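YcaO (Methanopyrus kandleri, PDB 6CIB) binds ADP and magnesium and probably uses ATP to activate a peptide backbone amide for thioamidation. Local coordinates at residues S39-V47 against L193-V201; Y60-R68 against L246-Q254. One frame throughout, in Å; residues are numbered along the deposited sequence.

Contacts 1 and 2 sit side by side, their centres about 10 Å apart, on one antiparallel sheet of three strands, 34-42, 45-54 and 57-64. Along the chain their segments alternate: 39-47, then 60-68, then 193-201, then 246-254. Contact 1 sets the hairpin between the first two strands against helix 188-198; contact 2 sets the end of the third strand against helix 241-260. The two helices also touch each other, L193 and L197 packing on L246, L249 and A253, while I45 of the hairpin reaches L250 and A253. The N-terminal sheet is thereby joined to the later part of the chain beside the ADP site, and R41 and R68 hold one oxamic acid between them.

Contact 1: residues S39-V47 against L193-V201; sequences SDRVGPIPV and LRRSLEREV. With OXM (oxamic acid), chain I.
I45 carries CG1 anti to its carbonyl carbon (chi1 -58°), and L193 swings CG anti to its own backbone N (chi1 174°), which brings I45 CD1 and L193 CD1 to 3.5 Å with the two side chains crossing at about a right angle. This is a beta hairpin whose turn packs against the side of helix 188-198 near its C-terminal end. A type II' turn from V42 to I45 closes the hairpin, with G43 at a positive phi, and the bond from I45 N to V42 O (2.9 Å) ties its ends. L197 brings CD2 against the turn, 3.6 Å from V42 O and 4.1 Å from V42 CG1. P44 meets S196 with the CG-CD side of its ring, CD lying 3.4 Å from S196 OG, and its CG also meets L193 CD1. No direct hydrogen bond joins the segments; the polar link is a water that donates to R41 O, accepts from G43 N and gives a weak bond to E200 OE1. E200 folds back on itself, laying its carboxylate alongside G43, with OE2 3.6 Å from G43 CA. With an alanine at E200 the water would probably lose its weak link to segment 193-201, and the flank of G43 CA would lose its cover. R260 offers E200 a weak, long ion pair, and I45 also rests on L250 and A253 of helix 241-260. Farther back on the strand, R41 turns its guanidinium edge to the bound oxamic acid: NH1 donates to OXM O3 at 2.9 Å, with a nearly straight N-H...O angle of 165°.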
loop_
_atom_site.group_PDB
_atom_site.type_symbol
_atom_site.label_atom_id
_atom_site.label_comp_id
_atom_site.label_asym_id
_atom_site.label_seq_id
_atom_site.Cartn_x
_atom_site.Cartn_y
_atom_site.Cartn_z
ATOM N N SER A 39 -1.725 -21.151 5.924
ATOM C CA SER A 39 -0.305 -20.798 5.937
ATOM C C SER A 39 0.427 -21.321 4.716
ATOM O O SER A 39 0.414 -22.522 4.428
ATOM C CB SER A 39 0.372 -21.317 7.209
ATOM O OG SER A 39 -0.154 -20.668 8.345
ATOM N N ASP A 40 1.059 -20.405 3.991
ATOM C CA ASP A 40 1.883 -20.755 2.835
ATOM C C ASP A 40 3.331 -20.364 3.110
ATOM O O ASP A 40 3.610 -19.617 4.042
ATOM C CB ASP A 40 1.363 -20.041 1.573
ATOM C CG ASP A 40 0.068 -20.668 1.020
ATOM O OD1 ASP A 40 -0.413 -21.678 1.582
ATOM O OD2 ASP A 40 -0.476 -20.140 0.016
ATOM N N ARG A 41 4.245 -20.883 2.309
ATOM C CA ARG A 41 5.612 -20.387 2.287
ATOM C C ARG A 41 6.063 -20.376 0.835
ATOM O O ARG A 41 6.077 -21.416 0.166
ATOM C CB ARG A 41 6.543 -21.243 3.161
ATOM C CG ARG A 41 7.803 -20.522 3.670
ATOM C CD ARG A 41 8.624 -21.351 4.676
ATOM N NE ARG A 41 8.766 -22.699 4.159
ATOM C CZ ARG A 41 8.237 -23.801 4.676
ATOM N NH1 ARG A 41 7.579 -23.797 5.833
ATOM N NH2 ARG A 41 8.420 -24.932 4.023
ATOM N N VAL A 42 6.408 -19.194 0.340
ATOM C CA VAL A 42 6.840 -19.057 -1.047
ATOM C C VAL A 42 8.341 -18.827 -1.010
ATOM O O VAL A 42 8.807 -17.766 -0.566
ATOM C CB VAL A 42 6.071 -17.937 -1.793
ATOM C CG1 VAL A 42 6.597 -17.766 -3.210
ATOM C CG2 VAL A 42 4.574 -18.249 -1.817
ATOM N N GLY A 43 9.083 -19.843 -1.457
ATOM C CA GLY A 43 10.524 -19.950 -1.196
ATOM C C GLY A 43 10.728 -19.801 0.300
ATOM O O GLY A 43 10.123 -20.553 1.069
ATOM N N PRO A 44 11.509 -18.787 0.725
ATOM C CA PRO A 44 11.721 -18.574 2.159
ATOM C C PRO A 44 10.662 -17.690 2.838
ATOM O O PRO A 44 10.757 -17.483 4.050
ATOM C CB PRO A 44 13.074 -17.863 2.189
ATOM C CG PRO A 44 13.056 -17.022 0.953
ATOM C CD PRO A 44 12.270 -17.802 -0.082
ATOM N N ILE A 45 9.683 -17.173 2.082
ATOM C CA ILE A 45 8.747 -16.164 2.607
ATOM C C ILE A 45 7.419 -16.752 3.100
ATOM O O ILE A 45 6.659 -17.325 2.310
ATOM C CB ILE A 45 8.464 -15.006 1.596
ATOM C CG1 ILE A 45 9.766 -14.278 1.189
ATOM C CG2 ILE A 45 7.420 -14.030 2.153
ATOM C CD1 ILE A 45 10.615 -13.765 2.349
ATOM N N PRO A 46 7.130 -16.585 4.407
ATOM C CA PRO A 46 5.832 -16.947 4.972
ATOM C C PRO A 46 4.734 -16.036 4.440
ATOM O O PRO A 46 4.880 -14.800 4.462
ATOM C CB PRO A 46 6.008 -16.703 6.484
ATOM C CG PRO A 46 7.465 -16.566 6.709
ATOM C CD PRO A 46 8.048 -16.060 5.429
ATOM N N VAL A 47 3.659 -16.652 3.952
ATOM C CA VAL A 47 2.469 -15.930 3.494
ATOM C C VAL A 47 1.256 -16.494 4.247
ATOM O O VAL A 47 1.165 -17.701 4.475
ATOM C CB VAL A 47 2.266 -16.029 1.950
ATOM C CG1 VAL A 47 0.993 -15.294 1.510
ATOM C CG2 VAL A 47 3.471 -15.464 1.204
ATOM N N LEU A 193 17.615 -13.044 -1.037
ATOM C CA LEU A 193 16.155 -13.167 -1.074
ATOM C C LEU A 193 15.608 -13.131 -2.514
ATOM O O LEU A 193 14.815 -13.998 -2.888
ATOM C CB LEU A 193 15.480 -12.108 -0.190
ATOM C CG LEU A 193 13.946 -11.976 -0.213
ATOM C CD1 LEU A 193 13.231 -13.298 0.051
ATOM C CD2 LEU A 193 13.489 -10.913 0.773
ATOM N N ARG A 194 16.034 -12.139 -3.299
ATOM C CA ARG A 194 15.663 -12.048 -4.713
ATOM C C ARG A 194 15.996 -13.343 -5.477
ATOM O O ARG A 194 15.135 -13.874 -6.185
ATOM C CB ARG A 194 16.315 -10.834 -5.382
ATOM C CG ARG A 194 15.771 -10.526 -6.774
ATOM C CD ARG A 194 16.741 -9.689 -7.597
ATOM N NE ARG A 194 18.024 -10.363 -7.848
ATOM C CZ ARG A 194 18.229 -11.332 -8.745
ATOM N NH1 ARG A 194 19.442 -11.862 -8.865
ATOM N NH2 ARG A 194 17.240 -11.796 -9.506
ATOM N N ARG A 195 17.226 -13.846 -5.315
ATOM C CA ARG A 195 17.654 -15.126 -5.916
ATOM C C ARG A 195 16.803 -16.293 -5.435
ATOM O O ARG A 195 16.450 -17.177 -6.224
ATOM C CB ARG A 195 19.124 -15.421 -5.595
ATOM C CG ARG A 195 20.122 -14.600 -6.388
ATOM C CD ARG A 195 21.535 -14.865 -5.898
ATOM N NE ARG A 195 22.494 -13.923 -6.481
ATOM C CZ ARG A 195 23.812 -13.954 -6.294
ATOM N NH1 ARG A 195 24.378 -14.886 -5.531
ATOM N NH2 ARG A 195 24.574 -13.038 -6.879
ATOM N N SER A 196 16.480 -16.286 -4.143
ATOM C CA SER A 196 15.698 -17.353 -3.537
ATOM C C SER A 196 14.260 -17.373 -4.081
ATOM O O SER A 196 13.717 -18.444 -4.387
ATOM C CB SER A 196 15.726 -17.237 -2.015
ATOM O OG SER A 196 15.296 -18.441 -1.426
ATOM N N LEU A 197 13.664 -16.190 -4.222
ATOM C CA LEU A 197 12.349 -16.063 -4.867
ATOM C C LEU A 197 12.388 -16.379 -6.350
ATOM O O LEU A 197 11.429 -16.933 -6.882
ATOM C CB LEU A 197 11.723 -14.683 -4.627
ATOM C CG LEU A 197 11.101 -14.446 -3.244
ATOM C CD1 LEU A 197 10.679 -12.989 -3.107
ATOM C CD2 LEU A 197 9.919 -15.370 -2.973
ATOM N N GLU A 198 13.504 -16.040 -6.999
ATOM C CA GLU A 198 13.733 -16.345 -8.421
ATOM C C GLU A 198 13.730 -17.844 -8.717
ATOM O O GLU A 198 13.256 -18.265 -9.769
ATOM C CB GLU A 198 15.023 -15.698 -8.917
ATOM C CG GLU A 198 15.191 -15.722 -10.425
ATOM C CD GLU A 198 16.317 -14.832 -10.889
ATOM O OE1 GLU A 198 17.488 -15.191 -10.654
ATOM O OE2 GLU A 198 16.033 -13.774 -11.489
ATOM N N ARG A 199 14.230 -18.636 -7.773
ATOM C CA ARG A 199 14.177 -20.096 -7.866
ATOM C C ARG A 199 12.752 -20.667 -7.938
ATOM O O ARG A 199 12.574 -21.801 -8.373
ATOM C CB ARG A 199 14.976 -20.733 -6.724
ATOM C CG ARG A 199 16.446 -20.918 -7.067
ATOM C CD ARG A 199 17.253 -21.516 -5.922
ATOM N NE ARG A 199 18.230 -20.552 -5.419
ATOM C CZ ARG A 199 18.239 -20.030 -4.195
ATOM N NH1 ARG A 199 17.331 -20.383 -3.292
ATOM N NH2 ARG A 199 19.174 -19.153 -3.869
ATOM N N GLU A 200 11.755 -19.869 -7.534
ATOM C CA GLU A 200 10.339 -20.256 -7.588
ATOM C C GLU A 200 9.704 -20.028 -8.958
ATOM O O GLU A 200 8.748 -20.716 -9.332
ATOM C CB GLU A 200 9.527 -19.489 -6.537
ATOM C CG GLU A 200 9.857 -19.812 -5.092
ATOM C CD GLU A 200 9.665 -21.278 -4.754
ATOM O OE1 GLU A 200 8.560 -21.821 -4.988
ATOM O OE2 GLU A 200 10.635 -21.886 -4.250
ATOM N N VAL A 201 10.228 -19.048 -9.691
ATOM C CA VAL A 201 9.710 -18.674 -11.013
ATOM C C VAL A 201 10.845 -18.758 -12.038
ATOM O O VAL A 201 11.721 -19.612 -11.908
ATOM C CB VAL A 201 8.997 -17.288 -10.986
ATOM C CG1 VAL A 201 7.634 -17.396 -10.310
ATOM C CG2 VAL A 201 9.855 -16.222 -10.302
HETATM C C1 OXM I . 7.955 -22.670 9.614
HETATM N N1 OXM I . 8.316 -23.725 8.891
HETATM O O1 OXM I . 8.276 -22.545 10.797
HETATM C C2 OXM I . 7.151 -21.633 8.966
HETATM O O2 OXM I . 6.532 -20.809 9.677
HETATM O O3 OXM I . 7.103 -21.597 7.714
HETATM O O HOH W 1 7.435 -22.104 -2.324
#

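Contact 2: residues Y60-R68 against L246-Q254. With OXM (oxamic acid), chain I; ADP (adenosine-5'-diphosphate), chain G.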
loop_
_atom_site.group_PDB
_atom_site.type_symbol
_atom_site.label_atom_id
_atom_site.label_comp_id
_atom_site.label_asym_id
_atom_site.label_seq_id
_atom_site.Cartn_x
_atom_site.Cartn_y
_atom_site.Cartn_z
ATOM N N TYR A 60 -11.231 -12.958 0.623
ATOM C CA TYR A 60 -9.884 -13.431 0.933
ATOM C C TYR A 60 -8.946 -12.252 1.152
ATOM O O TYR A 60 -8.915 -11.320 0.348
ATOM C CB TYR A 60 -9.342 -14.349 -0.170
ATOM C CG TYR A 60 -10.001 -15.706 -0.204
ATOM C CD1 TYR A 60 -9.582 -16.733 0.651
ATOM C CD2 TYR A 60 -11.059 -15.970 -1.088
ATOM C CE1 TYR A 60 -10.196 -17.979 0.632
ATOM C CE2 TYR A 60 -11.673 -17.220 -1.125
ATOM C CZ TYR A 60 -11.242 -18.217 -0.266
ATOM O OH TYR A 60 -11.848 -19.453 -0.302
ATOM N N HIS A 61 -8.214 -12.286 2.261
ATOM C CA HIS A 61 -7.176 -11.293 2.554
ATOM C C HIS A 61 -5.871 -12.024 2.815
ATOM O O HIS A 61 -5.870 -13.171 3.278
ATOM C CB HIS A 61 -7.546 -10.422 3.759
ATOM C CG HIS A 61 -8.913 -9.811 3.673
ATOM N ND1 HIS A 61 -9.240 -8.834 2.756
ATOM C CD2 HIS A 61 -10.039 -10.042 4.393
ATOM C CE1 HIS A 61 -10.507 -8.492 2.914
ATOM N NE2 HIS A 61 -11.013 -9.206 3.904
ATOM N N ALA A 62 -4.762 -11.360 2.506
ATOM C CA ALA A 62 -3.447 -11.949 2.686
ATOM C C ALA A 62 -2.539 -11.068 3.527
ATOM O O ALA A 62 -2.687 -9.839 3.561
ATOM C CB ALA A 62 -2.808 -12.266 1.340
ATOM N N GLY A 63 -1.622 -11.729 4.227
ATOM C CA GLY A 63 -0.520 -11.084 4.922
ATOM C C GLY A 63 0.759 -11.811 4.590
ATOM O O GLY A 63 0.737 -12.916 4.030
ATOM N N LYS A 64 1.878 -11.186 4.927
ATOM C CA LYS A 64 3.192 -11.732 4.643
ATOM C C LYS A 64 4.213 -11.018 5.494
ATOM O O LYS A 64 3.897 -10.000 6.120
ATOM C CB LYS A 64 3.541 -11.631 3.139
ATOM C CG LYS A 64 3.977 -10.263 2.611
ATOM C CD LYS A 64 2.840 -9.263 2.567
ATOM C CE LYS A 64 3.176 -8.063 1.697
ATOM N NZ LYS A 64 2.300 -6.917 2.075
ATOM N N GLY A 65 5.436 -11.549 5.505
ATOM C CA GLY A 65 6.531 -10.985 6.298
ATOM C C GLY A 65 7.786 -11.821 6.145
ATOM O O GLY A 65 7.769 -12.871 5.493
ATOM N N THR A 66 8.883 -11.369 6.750
ATOM C CA THR A 66 10.108 -12.165 6.754
ATOM C C THR A 66 10.032 -13.315 7.758
ATOM O O THR A 66 10.789 -14.287 7.641
ATOM C CB THR A 66 11.355 -11.316 7.046
ATOM O OG1 THR A 66 11.198 -10.677 8.316
ATOM C CG2 THR A 66 11.547 -10.255 5.963
ATOM N N THR A 67 9.134 -13.193 8.739
ATOM C CA THR A 67 8.924 -14.202 9.773
ATOM C C THR A 67 7.452 -14.605 9.796
ATOM O O THR A 67 6.583 -13.842 9.356
ATOM C CB THR A 67 9.285 -13.681 11.184
ATOM O OG1 THR A 67 8.484 -12.532 11.474
ATOM C CG2 THR A 67 10.783 -13.322 11.308
ATOM N N ARG A 68 7.181 -15.796 10.332
ATOM C CA ARG A 68 5.816 -16.325 10.431
ATOM C C ARG A 68 4.985 -15.442 11.352
ATOM O O ARG A 68 3.796 -15.214 11.094
ATOM C CB ARG A 68 5.835 -17.786 10.917
ATOM C CG ARG A 68 4.463 -18.477 11.025
ATOM C CD ARG A 68 3.727 -18.601 9.684
ATOM N NE ARG A 68 4.499 -19.345 8.689
ATOM C CZ ARG A 68 4.198 -19.434 7.394
ATOM N NH1 ARG A 68 3.124 -18.820 6.897
ATOM N NH2 ARG A 68 4.986 -20.137 6.585
ATOM N N LEU A 246 12.624 -4.805 0.114
ATOM C CA LEU A 246 12.026 -5.894 0.882
ATOM C C LEU A 246 10.509 -5.967 0.671
ATOM O O LEU A 246 9.968 -7.039 0.392
ATOM C CB LEU A 246 12.369 -5.779 2.378
ATOM C CG LEU A 246 11.733 -6.858 3.266
ATOM C CD1 LEU A 246 12.282 -8.246 2.937
ATOM C CD2 LEU A 246 11.924 -6.526 4.734
ATOM N N ARG A 247 9.843 -4.820 0.779
ATOM C CA ARG A 247 8.397 -4.744 0.567
ATOM C C ARG A 247 7.961 -5.252 -0.802
ATOM O O ARG A 247 7.005 -6.010 -0.892
ATOM C CB ARG A 247 7.901 -3.324 0.779
ATOM C CG ARG A 247 7.815 -2.924 2.235
ATOM C CD ARG A 247 7.565 -1.433 2.363
ATOM N NE ARG A 247 7.075 -1.167 3.708
ATOM C CZ ARG A 247 6.259 -0.176 4.062
ATOM N NH1 ARG A 247 5.808 0.714 3.170
ATOM N NH2 ARG A 247 5.884 -0.093 5.333
ATOM N N ALA A 248 8.680 -4.852 -1.851
ATOM C CA ALA A 248 8.389 -5.300 -3.232
ATOM C C ALA A 248 8.520 -6.822 -3.391
ATOM O O ALA A 248 7.643 -7.470 -3.983
ATOM C CB ALA A 248 9.278 -4.567 -4.233
ATOM N N LEU A 249 9.603 -7.380 -2.850
ATOM C CA LEU A 249 9.849 -8.830 -2.880
ATOM C C LEU A 249 8.805 -9.622 -2.090
ATOM O O LEU A 249 8.342 -10.670 -2.550
ATOM C CB LEU A 249 11.269 -9.154 -2.388
ATOM C CG LEU A 249 12.418 -8.748 -3.320
ATOM C CD1 LEU A 249 13.762 -8.817 -2.607
ATOM C CD2 LEU A 249 12.457 -9.587 -4.587
ATOM N N LEU A 250 8.425 -9.103 -0.921
ATOM C CA LEU A 250 7.356 -9.700 -0.110
ATOM C C LEU A 250 5.991 -9.691 -0.819
ATOM O O LEU A 250 5.221 -10.638 -0.687
ATOM C CB LEU A 250 7.256 -9.015 1.262
ATOM C CG LEU A 250 8.422 -9.202 2.245
ATOM C CD1 LEU A 250 8.189 -8.367 3.490
ATOM C CD2 LEU A 250 8.651 -10.650 2.645
ATOM N N GLU A 251 5.716 -8.623 -1.568
ATOM C CA GLU A 251 4.499 -8.530 -2.365
ATOM C C GLU A 251 4.471 -9.549 -3.501
ATOM O O GLU A 251 3.430 -10.136 -3.765
ATOM C CB GLU A 251 4.264 -7.105 -2.873
ATOM C CG GLU A 251 3.138 -6.384 -2.136
ATOM C CD GLU A 251 2.870 -4.981 -2.655
ATOM O OE1 GLU A 251 2.950 -4.753 -3.885
ATOM O OE2 GLU A 251 2.580 -4.090 -1.823
ATOM N N VAL A 252 5.624 -9.779 -4.135
ATOM C CA VAL A 252 5.776 -10.856 -5.128
ATOM C C VAL A 252 5.431 -12.221 -4.512
ATOM O O VAL A 252 4.607 -12.952 -5.057
ATOM C CB VAL A 252 7.183 -10.848 -5.759
ATOM C CG1 VAL A 252 7.451 -12.128 -6.539
ATOM C CG2 VAL A 252 7.345 -9.638 -6.666
ATOM N N ALA A 253 6.033 -12.542 -3.365
ATOM C CA ALA A 253 5.738 -13.812 -2.681
ATOM C C ALA A 253 4.242 -13.949 -2.381
ATOM O O ALA A 253 3.663 -14.997 -2.633
ATOM C CB ALA A 253 6.560 -13.943 -1.405
ATOM N N GLN A 254 3.635 -12.881 -1.858
ATOM C CA GLN A 254 2.197 -12.817 -1.629
ATOM C C GLN A 254 1.397 -13.077 -2.915
ATOM O O GLN A 254 0.442 -13.872 -2.909
ATOM C CB GLN A 254 1.820 -11.463 -1.037
ATOM C CG GLN A 254 0.350 -11.317 -0.660
ATOM C CD GLN A 254 0.099 -10.058 0.146
ATOM O OE1 GLN A 254 -0.162 -10.119 1.348
ATOM N NE2 GLN A 254 0.218 -8.914 -0.497
HETATM C C1 OXM I . 7.955 -22.670 9.614
HETATM N N1 OXM I . 8.316 -23.725 8.891
HETATM O O1 OXM I . 8.276 -22.545 10.797
HETATM C C2 OXM I . 7.151 -21.633 8.966
HETATM O O2 OXM I . 6.532 -20.809 9.677
HETATM O O3 OXM I . 7.103 -21.597 7.714
HETATM P PB ADP G . 0.756 -3.474 3.258
HETATM O O1B ADP G . 0.316 -2.328 4.145
HETATM O O2B ADP G . 1.669 -3.070 2.116
HETATM O O3B ADP G . -0.342 -4.429 2.851
HETATM P PA ADP G . 1.548 -5.429 5.252
HETATM O O1A ADP G . 2.844 -5.484 6.014
HETATM O O2A ADP G . 1.126 -6.687 4.540
HETATM O O3A ADP G . 1.804 -4.265 4.193
HETATM O "O5'" ADP G . 0.400 -4.934 6.261
HETATM C "C5'" ADP G . -1.012 -5.187 6.147
HETATM C "C4'" ADP G . -1.761 -4.358 7.207
HETATM O "O4'" ADP G . -1.303 -4.713 8.521
HETATM C "C3'" ADP G . -1.508 -2.852 7.099
HETATM O "O3'" ADP G . -2.656 -2.127 7.584
HETATM C "C2'" ADP G . -0.339 -2.619 8.039
HETATM O "O2'" ADP G . -0.255 -1.269 8.487
HETATM C "C1'" ADP G . -0.643 -3.606 9.161
HETATM N N9 ADP G . 0.568 -4.110 9.847
HETATM C C8 ADP G . 1.543 -4.841 9.275
HETATM N N7 ADP G . 2.511 -5.140 10.171
HETATM C C5 ADP G . 2.150 -4.617 11.347
HETATM C C6 ADP G . 2.731 -4.581 12.710
HETATM N N6 ADP G . 3.912 -5.194 12.967
HETATM N N1 ADP G . 2.041 -3.915 13.667
HETATM C C2 ADP G . 0.859 -3.300 13.417
HETATM N N3 ADP G . 0.272 -3.301 12.198
HETATM C C4 ADP G . 0.862 -3.936 11.140
HETATM O O HOH W 2 5.162 -5.497 1.214
#
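K64, at the end of strand 57-64, runs past L250 and Q254 of helix 241-260 to the ADP, in a strand-on-helix packing at the nucleotide site of the YcaO fold. The axes of strand 60-64 and helix 246-254 come within 8.6 Å, at 134° between their directions. From CB, CG sits between the backbone N and carbonyl carbon (chi1 77°), where it meets L250 O at 3.5 Å and L250 CB. A bend at chi2 (-70°) then carries CD past the amide end of Q254, whose side chain crosses the lysine at about a right angle. CE passes 4.2 Å from E251 CG, and NZ donates to ADP O2A at 2.7 Å. NZ also has a weak bond to a water that donates to R247 O, so beside its bond to the alpha phosphate the ammonium has a weak, water-mediated link to the helix backbone. The carboxylate of E251, whose OE1 accepts from F235 N, probably adds a favourable charge, its OE2 lying 4.8 Å from K64 NZ. Q254 also covers A62 CB with its CG. Beyond the lysine, L250 CD2 packs on G65 O, and T66 CG2 lies against both methyls of L246. At the far end T67 OG1 caps Q70 N at the start of helix 68-85. R68, the first residue of that helix, binds the oxamic acid carboxylate: NE donates to OXM O2 at 2.7 Å and NH2 to OXM O3 at 2.8 Å.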